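Local coordinates for protein 2-hydroxychromene-2-carboxylate isomerase (Pseudomonas putida, PDB 2IMF) that catalyses the reversible glutathione-dependent isomerisation of 2-hydroxychromene-2-carboxylate to trans-O-hydroxybenzylidenepyruvate in naphthalene breakdown, at residues Tyr62-Leu67 with Leu78-Asn83; Pro51-Arg54 with Val58-Asp61; Gln68-Leu73 with Trp179-Leu184. One frame throughout, in Å; residues are numbered along the deposited sequence.

Contact 1 of 3, residues Tyr62-Leu67 with Leu78-Asn83; sequences YLKVDL and LVFPAN
Lys64 lays its aliphatic chain across one face of the Phe80 ring. With CG anti to the carbonyl carbon (chi1 -78°) and the rest of the chain extended, CE comes over the middle of the ring, 4.0 Å from the centroid and 13° off the normal, a CH-pi contact. Nearer the helix, Lys64 CG meets Phe80 CZ at 3.7 Å. Lys64 NZ continues to 5.2 Å from the same centroid, long enough that any cation-pi attraction is weak at most.

Leu67 meets the ring differently: its side chain crosses that of Phe80 at about a right angle, and Leu67 CD1 touches Phe80 CZ obliquely at 3.8 Å. Beside Phe80, Leu78 adds a second, aliphatic patch, its CD1 packing on Leu67 CB at 4.0 Å. Phe80 also touches the bound 4-(2-methoxyphenyl)-2-oxobut-3-enoic acid. Were Phe80 cut back to alanine, Lys64 CE would probably lose the ring face it lies on, Leu67 CD1 would face a gap, and the substrate-analogue pocket would lack part of its wall.

The contact thus fastens the loop after helix 57-74 back onto that helix. Trp114 of helix 99-115 meets the Phe80 ring edge-to-face, while Leu67 also packs on Pro12, Phe13 and Leu16 of helix 12-28.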
loop_
_atom_site.group_PDB
_atom_site.type_symbol
_atom_site.label_atom_id
_atom_site.label_comp_id
_atom_site.label_asym_id
_atom_site.label_seq_id
_atom_site.Cartn_x
_atom_site.Cartn_y
_atom_site.Cartn_z
ATOM N N TYR A 62 -1.964 -2.507 12.829
ATOM C CA TYR A 62 -0.774 -2.601 11.966
ATOM C C TYR A 62 -0.479 -1.262 11.236
ATOM O O TYR A 62 0.706 -0.894 11.121
ATOM C CB TYR A 62 -1.028 -3.699 10.891
ATOM C CG TYR A 62 -0.008 -3.619 9.770
ATOM C CD1 TYR A 62 1.306 -4.085 9.931
ATOM C CD2 TYR A 62 -0.304 -2.921 8.572
ATOM C CE1 TYR A 62 2.231 -3.988 8.905
ATOM C CE2 TYR A 62 0.657 -2.789 7.597
ATOM C CZ TYR A 62 1.867 -3.352 7.757
ATOM O OH TYR A 62 2.823 -3.182 6.800
ATOM N N LEU A 63 -1.518 -0.611 10.722
ATOM C CA LEU A 63 -1.249 0.640 9.996
ATOM C C LEU A 63 -0.594 1.652 10.881
ATOM O O LEU A 63 0.236 2.433 10.458
ATOM C CB LEU A 63 -2.524 1.196 9.364
ATOM C CG LEU A 63 -3.148 0.297 8.308
ATOM C CD1 LEU A 63 -4.514 0.839 7.871
ATOM C CD2 LEU A 63 -2.188 0.223 7.112
ATOM N N LYS A 64 -0.964 1.667 12.172
ATOM C CA LYS A 64 -0.318 2.563 13.128
ATOM C C LYS A 64 1.184 2.265 13.243
ATOM O O LYS A 64 2.038 3.179 13.328
ATOM C CB LYS A 64 -0.984 2.472 14.490
ATOM C CG LYS A 64 -2.253 3.240 14.527
ATOM C CD LYS A 64 -3.010 3.003 15.846
ATOM C CE LYS A 64 -4.192 3.899 15.864
ATOM N NZ LYS A 64 -5.088 3.477 17.003
ATOM N N VAL A 65 1.552 0.977 13.193
ATOM C CA VAL A 65 2.926 0.578 13.214
ATOM C C VAL A 65 3.644 1.038 11.935
ATOM O O VAL A 65 4.761 1.590 11.899
ATOM C CB VAL A 65 3.068 -0.942 13.467
ATOM C CG1 VAL A 65 4.489 -1.366 13.348
ATOM C CG2 VAL A 65 2.484 -1.284 14.849
ATOM N N ASP A 66 3.030 0.798 10.767
ATOM C CA ASP A 66 3.575 1.229 9.478
ATOM C C ASP A 66 3.815 2.723 9.505
ATOM O O ASP A 66 4.877 3.226 9.078
ATOM C CB ASP A 66 2.544 0.863 8.389
ATOM C CG ASP A 66 3.114 1.010 6.998
ATOM O OD1 ASP A 66 4.319 0.777 6.734
ATOM O OD2 ASP A 66 2.379 1.536 6.126
ATOM N N LEU A 67 2.806 3.469 9.976
ATOM C CA LEU A 67 2.951 4.934 10.065
ATOM C C LEU A 67 4.133 5.364 10.916
ATOM O O LEU A 67 4.863 6.247 10.522
ATOM C CB LEU A 67 1.648 5.555 10.551
ATOM C CG LEU A 67 0.513 5.477 9.502
ATOM C CD1 LEU A 67 -0.832 5.768 10.177
ATOM C CD2 LEU A 67 0.743 6.429 8.318
ATOM N N LEU A 78 4.700 11.624 14.499
ATOM C CA LEU A 78 3.379 11.387 13.915
ATOM C C LEU A 78 2.546 11.011 15.091
ATOM O O LEU A 78 2.750 9.969 15.795
ATOM C CB LEU A 78 3.439 10.245 12.866
ATOM C CG LEU A 78 2.149 10.058 12.032
ATOM C CD1 LEU A 78 2.598 9.440 10.678
ATOM C CD2 LEU A 78 1.051 9.229 12.715
ATOM N N VAL A 79 1.521 11.834 15.343
ATOM C CA VAL A 79 0.660 11.679 16.515
ATOM C C VAL A 79 -0.801 11.711 16.065
ATOM O O VAL A 79 -1.190 12.668 15.397
ATOM C CB VAL A 79 0.910 12.809 17.508
ATOM C CG1 VAL A 79 -0.036 12.685 18.727
ATOM C CG2 VAL A 79 2.410 12.864 17.848
ATOM N N PHE A 80 -1.607 10.681 16.330
ATOM C CA PHE A 80 -2.999 10.639 15.962
ATOM C C PHE A 80 -3.774 11.730 16.676
ATOM O O PHE A 80 -3.761 11.850 17.914
ATOM C CB PHE A 80 -3.616 9.291 16.277
ATOM C CG PHE A 80 -3.448 8.290 15.156
ATOM C CD1 PHE A 80 -2.194 7.786 14.832
ATOM C CD2 PHE A 80 -4.546 7.906 14.425
ATOM C CE1 PHE A 80 -2.039 6.907 13.765
ATOM C CE2 PHE A 80 -4.427 7.028 13.385
ATOM C CZ PHE A 80 -3.158 6.536 13.039
ATOM N N PRO A 81 -4.550 12.492 15.890
ATOM C CA PRO A 81 -5.503 13.416 16.518
ATOM C C PRO A 81 -6.726 12.655 17.034
ATOM O O PRO A 81 -6.914 11.486 16.690
ATOM C CB PRO A 81 -5.897 14.329 15.341
ATOM C CG PRO A 81 -5.920 13.391 14.156
ATOM C CD PRO A 81 -4.650 12.513 14.406
ATOM N N ALA A 82 -7.599 13.363 17.802
ATOM C CA ALA A 82 -8.723 12.699 18.454
ATOM C C ALA A 82 -9.847 12.385 17.496
ATOM O O ALA A 82 -10.761 11.574 17.784
ATOM C CB ALA A 82 -9.198 13.566 19.599
ATOM N N ASN A 83 -9.839 13.011 16.324
ATOM C CA ASN A 83 -10.837 12.738 15.344
ATOM C C ASN A 83 -10.321 13.055 13.940
ATOM O O ASN A 83 -9.204 13.591 13.839
ATOM C CB ASN A 83 -12.171 13.504 15.601
ATOM C CG ASN A 83 -12.042 15.009 15.482
ATOM O OD1 ASN A 83 -11.710 15.507 14.396
ATOM N ND2 ASN A 83 -12.321 15.751 16.573
#

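Contact 2 of 3, residues Pro51-Arg54 with Val58-Asp61; sequences PSNR and VKLD. With TOM (4-(2-methoxyphenyl)-2-oxobut-3-enoic acid), chain F; GSH (glutathione), chain E.
Asn53 and Lys59 make the polar, closely fitted half of this contact. Lys59 NZ donates to Asn53 OD1 at 3.0 Å, but not along a lone pair: the C=O...donor angle is 95° and the nitrogen stands 41° out of the carbonyl plane. The ammonium therefore sits above the amide, which explains why Asn53 ND2, another donor, is almost as near. CG of Lys59 anti to its backbone N (chi1 -170°) and an otherwise extended chain carry NZ this far, where it also donates to glutathione O31, a glycine carboxylate oxygen, at 2.8 Å. That glutathione is held mainly by the second subunit, whose Asn181, Asp182 and Trp179 also hydrogen-bond to it, so Lys59 joins the loop to a ligand across the dimer interface.

Leu60 closes up this half through van der Waals contacts with backbone carbonyl oxygens: its CB lies 3.7 Å from Asn53 O, and Leu60 CD2 presses to 3.4 Å from Arg54 O. Asn53 buries more surface against the helix than any other residue here.

Arg54 belongs to the looser side. It meets the helix through its backbone, while its CB points away from it and the chain runs out along the substrate analogue. Arg54 N hydrogen-bonds to TOM O8 at 3.3 Å; the side-chain approach to TOM O10 is too short to trust, and the arginine is modelled in two conformers. Lys43 also hydrogen-bonds to the analogue, consistent with a cationic pocket for its carboxylate. Leu60 CD1 reaches the other end of the analogue, 3.7 Å from TOM C4 of the aromatic ring.

The contact lies where the loop after helix 39-46 passes through a short 3-10 turn into helix 57-74, whose first turn packs back on it; the Lys59 side chain packs on Phe166 of the second subunit.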
loop_
_atom_site.group_PDB
_atom_site.type_symbol
_atom_site.label_atom_id
_atom_site.label_comp_id
_atom_site.label_asym_id
_atom_site.label_seq_id
_atom_site.Cartn_x
_atom_site.Cartn_y
_atom_site.Cartn_z
ATOM N N PRO A 51 -16.516 -1.094 5.321
ATOM C CA PRO A 51 -15.847 -0.489 6.465
ATOM C C PRO A 51 -14.463 -0.019 6.024
ATOM O O PRO A 51 -13.837 -0.708 5.188
ATOM C CB PRO A 51 -15.737 -1.625 7.501
ATOM C CG PRO A 51 -15.972 -2.858 6.743
ATOM C CD PRO A 51 -16.901 -2.490 5.588
ATOM N N SER A 52 -14.111 1.176 6.495
ATOM C CA SER A 52 -12.826 1.850 6.277
ATOM C C SER A 52 -11.789 1.138 7.117
ATOM O O SER A 52 -12.104 0.569 8.176
ATOM C CB SER A 52 -12.896 3.282 6.827
ATOM O OG SER A 52 -13.815 4.078 6.056
ATOM N N ASN A 53 -10.538 1.247 6.705
ATOM C CA ASN A 53 -9.483 0.715 7.535
ATOM C C ASN A 53 -9.444 1.332 8.920
ATOM O O ASN A 53 -8.966 0.676 9.883
ATOM C CB ASN A 53 -8.136 0.856 6.854
ATOM C CG ASN A 53 -8.040 0.017 5.575
ATOM O OD1 ASN A 53 -8.813 -0.942 5.330
ATOM N ND2 ASN A 53 -7.091 0.389 4.739
ATOM N N ARG A 54 -9.924 2.572 9.066
ATOM C CA ARG A 54 -10.110 3.202 10.402
ATOM C C ARG A 54 -10.960 2.365 11.340
ATOM O O ARG A 54 -10.789 2.424 12.551
ATOM C CB ARG A 54 -10.787 4.571 10.331
ATOM C CG ARG A 54 -10.594 5.348 9.100
ATOM C CD ARG A 54 -11.366 6.618 9.286
ATOM N NE ARG A 54 -11.674 7.166 7.991
ATOM C CZ ARG A 54 -12.309 8.305 7.788
ATOM N NH1 ARG A 54 -12.706 9.044 8.813
ATOM N NH2 ARG A 54 -12.534 8.703 6.550
ATOM N N VAL A 58 -7.836 -4.700 13.925
ATOM C CA VAL A 58 -6.611 -5.444 13.678
ATOM C C VAL A 58 -5.774 -4.819 12.562
ATOM O O VAL A 58 -4.553 -4.714 12.688
ATOM C CB VAL A 58 -6.878 -6.892 13.340
ATOM C CG1 VAL A 58 -5.643 -7.648 12.804
ATOM C CG2 VAL A 58 -7.331 -7.593 14.598
ATOM N N LYS A 59 -6.393 -4.372 11.488
ATOM C CA LYS A 59 -5.615 -3.684 10.399
ATOM C C LYS A 59 -5.111 -2.293 10.840
ATOM O O LYS A 59 -3.965 -1.911 10.545
ATOM C CB LYS A 59 -6.551 -3.573 9.165
ATOM C CG LYS A 59 -5.778 -3.101 7.918
ATOM C CD LYS A 59 -6.539 -3.332 6.644
ATOM C CE LYS A 59 -5.772 -2.664 5.494
ATOM N NZ LYS A 59 -6.690 -2.735 4.248
ATOM N N LEU A 60 -5.983 -1.533 11.529
ATOM C CA LEU A 60 -5.538 -0.238 12.046
ATOM C C LEU A 60 -4.359 -0.344 12.990
ATOM O O LEU A 60 -3.369 0.451 12.955
ATOM C CB LEU A 60 -6.659 0.506 12.730
ATOM C CG LEU A 60 -6.345 1.905 13.250
ATOM C CD1 LEU A 60 -5.903 2.828 12.073
ATOM C CD2 LEU A 60 -7.625 2.491 13.902
ATOM N N ASP A 61 -4.370 -1.387 13.821
ATOM C CA ASP A 61 -3.234 -1.597 14.700
ATOM C C ASP A 61 -1.928 -1.737 13.922
ATOM O O ASP A 61 -0.862 -1.157 14.243
ATOM C CB ASP A 61 -3.416 -2.840 15.569
ATOM C CG ASP A 61 -4.369 -2.622 16.741
ATOM O OD1 ASP A 61 -4.761 -1.511 17.048
ATOM O OD2 ASP A 61 -4.816 -3.685 17.252
HETATM O O8 TOM F . -9.084 4.571 6.635
HETATM C C9 TOM F . -9.221 5.566 5.932
HETATM C C10 TOM F . -10.471 5.986 5.351
HETATM O O11 TOM F . -10.851 5.315 4.362
HETATM O O10 TOM F . -11.042 7.009 5.782
HETATM C C8 TOM F . -8.076 6.431 5.507
HETATM C C7 TOM F . -6.814 6.244 5.818
HETATM C C1 TOM F . -6.292 6.078 7.231
HETATM C C6 TOM F . -5.333 5.096 7.384
HETATM C C5 TOM F . -4.808 4.845 8.647
HETATM C C4 TOM F . -5.219 5.652 9.722
HETATM C C3 TOM F . -6.164 6.645 9.578
HETATM C C2 TOM F . -6.694 6.853 8.291
HETATM O O2 TOM F . -7.605 7.817 8.029
HETATM C C11 TOM F . -7.747 8.751 9.102
HETATM N N1 GSH E . 0.450 -2.095 -1.159
HETATM C CA1 GSH E . 0.431 -3.518 -1.273
HETATM C C1 GSH E . 1.624 -4.147 -1.898
HETATM O O11 GSH E . 1.804 -5.361 -1.786
HETATM O O12 GSH E . 2.181 -3.327 -2.661
HETATM C CB1 GSH E . -0.973 -4.105 -1.363
HETATM C CG1 GSH E . -1.165 -5.555 -0.920
HETATM C CD1 GSH E . -2.601 -5.968 -1.082
HETATM O OE1 GSH E . -3.484 -5.090 -1.547
HETATM N N2 GSH E . -2.969 -7.194 -0.793
HETATM C CA2 GSH E . -4.355 -7.641 -0.749
HETATM C C2 GSH E . -4.904 -7.742 0.607
HETATM O O2 GSH E . -4.152 -8.332 1.561
HETATM C CB2 GSH E . -4.423 -9.048 -1.427
HETATM S SG2 GSH E . -4.161 -8.968 -3.240
HETATM N N3 GSH E . -6.071 -7.243 0.896
HETATM C CA3 GSH E . -6.487 -7.164 2.296
HETATM C C3 GSH E . -6.675 -5.709 2.659
HETATM O O31 GSH E . -6.998 -5.446 3.832
HETATM O O32 GSH E . -6.561 -4.807 1.764
#

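Contact 3 of 3, residues Gln68-Leu73 with Trp179-Leu184; sequences QRWAQL and WGNDRL. With GSH (glutathione), chain B.
Trp70 carries its indole CG anti to the carbonyl carbon (chi1 -76°), and Asn181 its amide CG anti to the backbone N (chi1 165°); these torsions send the two groups toward each other from opposite directions. Asn181 ND2 stands over one face of the indole, 3.4 Å from Trp70 CE3 and offset toward the rim, with the ring and amide planes nearly perpendicular at 86°. The oxygen of the same amide, Asn181 OD1, is hydrogen-bonded to the Tyr74 hydroxyl, which helps hold the group's rotation. Leu73 CD1 packs over the opposite indole face, and Asp182 CB touches Trp70 CZ2 obliquely at 3.7 Å.

Behind this buried packing, the end of strand 176-179 and the loop after it grip a glutathione. Its amino group N1 donates to Asp182 OD2 at 2.7 Å. Asn181 N donates to carboxylate oxygen O11 at 2.8 Å. Trp179 NE1 donates to O2, the cysteinyl carbonyl oxygen, at 3.0 Å. The Gly180 backbone calls for glycine, since a side-chain carbon would collide with Trp179 O. Arg183 of the second subunit salt-bridges Asp182 and packs on Trp70. Such recognition of the gamma-glutamyl end by the thioredoxin domain is characteristic of glutathione transferases, here of the kappa class.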
loop_
_atom_site.group_PDB
_atom_site.type_symbol
_atom_site.label_atom_id
_atom_site.label_comp_id
_atom_site.label_asym_id
_atom_site.label_seq_id
_atom_site.Cartn_x
_atom_site.Cartn_y
_atom_site.Cartn_z
ATOM N N GLN A 68 4.318 4.712 12.063
ATOM C CA GLN A 68 5.515 5.051 12.858
ATOM C C GLN A 68 6.831 4.684 12.181
ATOM O O GLN A 68 7.822 5.388 12.290
ATOM C CB GLN A 68 5.475 4.401 14.211
ATOM C CG GLN A 68 4.395 4.980 15.102
ATOM C CD GLN A 68 4.458 6.509 15.319
ATOM O OE1 GLN A 68 5.502 7.070 15.628
ATOM N NE2 GLN A 68 3.347 7.185 15.126
ATOM N N ARG A 69 6.815 3.576 11.445
ATOM C CA ARG A 69 8.029 3.208 10.723
ATOM C C ARG A 69 8.374 4.274 9.726
ATOM O O ARG A 69 9.516 4.698 9.582
ATOM C CB ARG A 69 7.872 1.835 10.031
ATOM C CG ARG A 69 7.915 0.687 10.990
ATOM C CD ARG A 69 7.260 -0.548 10.302
ATOM N NE ARG A 69 7.474 -1.668 11.219
ATOM C CZ ARG A 69 6.752 -2.785 11.177
ATOM N NH1 ARG A 69 5.872 -2.983 10.198
ATOM N NH2 ARG A 69 6.971 -3.788 12.018
ATOM N N TRP A 70 7.415 4.793 8.971
ATOM C CA TRP A 70 7.729 5.832 8.033
ATOM C C TRP A 70 8.094 7.162 8.690
ATOM O O TRP A 70 8.949 7.871 8.166
ATOM C CB TRP A 70 6.502 6.084 7.113
ATOM C CG TRP A 70 6.324 5.008 6.056
ATOM C CD1 TRP A 70 5.472 3.935 6.133
ATOM C CD2 TRP A 70 7.009 4.886 4.834
ATOM N NE1 TRP A 70 5.569 3.179 4.995
ATOM C CE2 TRP A 70 6.534 3.727 4.176
ATOM C CE3 TRP A 70 8.016 5.643 4.221
ATOM C CZ2 TRP A 70 7.027 3.338 2.899
ATOM C CZ3 TRP A 70 8.468 5.274 2.970
ATOM C CH2 TRP A 70 7.995 4.119 2.344
ATOM N N ALA A 71 7.426 7.467 9.793
ATOM C CA ALA A 71 7.738 8.742 10.477
ATOM C C ALA A 71 9.199 8.662 10.934
ATOM O O ALA A 71 9.916 9.667 10.865
ATOM C CB ALA A 71 6.838 8.894 11.634
ATOM N N GLN A 72 9.612 7.502 11.418
ATOM C CA GLN A 72 11.037 7.335 11.855
ATOM C C GLN A 72 11.980 7.459 10.684
ATOM O O GLN A 72 13.006 8.137 10.798
ATOM C CB GLN A 72 11.250 5.972 12.481
ATOM C CG GLN A 72 10.556 5.765 13.787
ATOM C CD GLN A 72 11.249 6.435 14.968
ATOM O OE1 GLN A 72 10.652 7.260 15.674
ATOM N NE2 GLN A 72 12.510 6.078 15.193
ATOM N N LEU A 73 11.640 6.881 9.517
ATOM C CA LEU A 73 12.472 7.035 8.335
ATOM C C LEU A 73 12.600 8.458 7.957
ATOM O O LEU A 73 13.650 8.910 7.487
ATOM C CB LEU A 73 11.952 6.217 7.153
ATOM C CG LEU A 73 12.057 4.688 7.275
ATOM C CD1 LEU A 73 11.338 4.050 6.075
ATOM C CD2 LEU A 73 13.526 4.199 7.357
ATOM N N TRP A 179 -0.522 6.399 -6.246
ATOM C CA TRP A 179 -1.267 6.549 -5.007
ATOM C C TRP A 179 -0.446 5.990 -3.877
ATOM O O TRP A 179 0.011 4.839 -3.954
ATOM C CB TRP A 179 -2.556 5.784 -5.086
ATOM C CG TRP A 179 -3.289 5.633 -3.772
ATOM C CD1 TRP A 179 -3.810 6.598 -2.987
ATOM C CD2 TRP A 179 -3.637 4.376 -3.171
ATOM N NE1 TRP A 179 -4.457 6.018 -1.897
ATOM C CE2 TRP A 179 -4.398 4.657 -2.018
ATOM C CE3 TRP A 179 -3.476 3.045 -3.558
ATOM C CZ2 TRP A 179 -4.943 3.645 -1.207
ATOM C CZ3 TRP A 179 -4.002 2.017 -2.731
ATOM C CH2 TRP A 179 -4.726 2.336 -1.580
ATOM N N GLY A 180 -0.212 6.814 -2.860
ATOM C CA GLY A 180 0.489 6.404 -1.665
ATOM C C GLY A 180 1.806 7.125 -1.428
ATOM O O GLY A 180 2.569 7.379 -2.383
ATOM N N ASN A 181 2.105 7.394 -0.148
ATOM C CA ASN A 181 3.449 7.855 0.201
ATOM C C ASN A 181 4.464 6.839 -0.227
ATOM O O ASN A 181 5.578 7.235 -0.636
ATOM C CB ASN A 181 3.506 8.128 1.729
ATOM C CG ASN A 181 4.885 8.253 2.181
ATOM O OD1 ASN A 181 5.484 9.315 1.910
ATOM N ND2 ASN A 181 5.408 7.254 2.859
ATOM N N ASP A 182 4.100 5.570 -0.199
ATOM C CA ASP A 182 5.013 4.480 -0.562
ATOM C C ASP A 182 5.119 4.277 -2.068
ATOM O O ASP A 182 5.694 3.269 -2.488
ATOM C CB ASP A 182 4.573 3.192 0.100
ATOM C CG ASP A 182 3.155 2.798 -0.245
ATOM O OD1 ASP A 182 2.518 3.489 -1.081
ATOM O OD2 ASP A 182 2.668 1.770 0.279
ATOM N N ARG A 183 4.645 5.224 -2.866
ATOM C CA ARG A 183 4.948 5.213 -4.311
ATOM C C ARG A 183 5.702 6.482 -4.719
ATOM O O ARG A 183 5.937 6.701 -5.911
ATOM C CB ARG A 183 3.647 5.063 -5.089
ATOM C CG ARG A 183 3.044 3.681 -4.924
ATOM C CD ARG A 183 3.909 2.520 -5.389
ATOM N NE ARG A 183 3.202 1.215 -5.297
ATOM C CZ ARG A 183 3.071 0.563 -4.139
ATOM N NH1 ARG A 183 3.728 0.980 -3.057
ATOM N NH2 ARG A 183 2.379 -0.561 -4.165
ATOM N N LEU A 184 6.058 7.318 -3.755
ATOM C CA LEU A 184 6.806 8.525 -4.094
ATOM C C LEU A 184 8.130 8.134 -4.697
ATOM O O LEU A 184 8.627 8.881 -5.536
ATOM C CB LEU A 184 6.915 9.469 -2.869
ATOM C CG LEU A 184 5.635 10.266 -2.611
ATOM C CD1 LEU A 184 5.807 10.983 -1.287
ATOM C CD2 LEU A 184 5.391 11.273 -3.684
HETATM N N1 GSH B . 0.109 2.183 1.077
HETATM C CA1 GSH B . -0.304 3.539 1.255
HETATM C C1 GSH B . 0.771 4.523 1.545
HETATM O O11 GSH B . 0.540 5.730 1.440
HETATM O O12 GSH B . 1.741 3.943 2.083
HETATM C CB1 GSH B . -1.733 3.682 1.763
HETATM C CG1 GSH B . -2.468 4.986 1.457
HETATM C CD1 GSH B . -3.855 4.956 2.036
HETATM O OE1 GSH B . -4.265 3.875 2.691
HETATM N N2 GSH B . -4.640 6.001 1.917
HETATM C CA2 GSH B . -6.050 6.009 2.286
HETATM C C2 GSH B . -6.963 5.881 1.146
HETATM O O2 GSH B . -6.723 6.626 0.046
HETATM C CB2 GSH B . -6.342 7.359 3.017
HETATM S SG2 GSH B . -5.567 7.441 4.677
HETATM N N3 GSH B . -7.957 5.042 1.176
HETATM C CA3 GSH B . -8.708 4.780 -0.052
HETATM C C3 GSH B . -8.546 3.321 -0.411
HETATM O O31 GSH B . -9.092 2.921 -1.455
HETATM O O32 GSH B . -7.919 2.535 0.375
#

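Overall arrangement
Helix 57-74 is shared by all three contacts: contact 2 uses its first turn, contact 1 its middle and contact 3 its last turns. Contact 3 is buried and joins segments more than a hundred residues apart, tying the helix to the glutathione loop. Contacts 1 and 2 are local and only partly buried, and both border the substrate-analogue pocket. Chemistry follows position: contact 1 is apolar with one lysine chain lying over its ring, contact 2 is polar and directed at ligands, and contact 3 packs an indole against polar side chains. Contacts 1 and 2 touch through Leu63 and Asn53, contacts 1 and 3 through Gln68 and Leu78; contacts 2 and 3 do not touch.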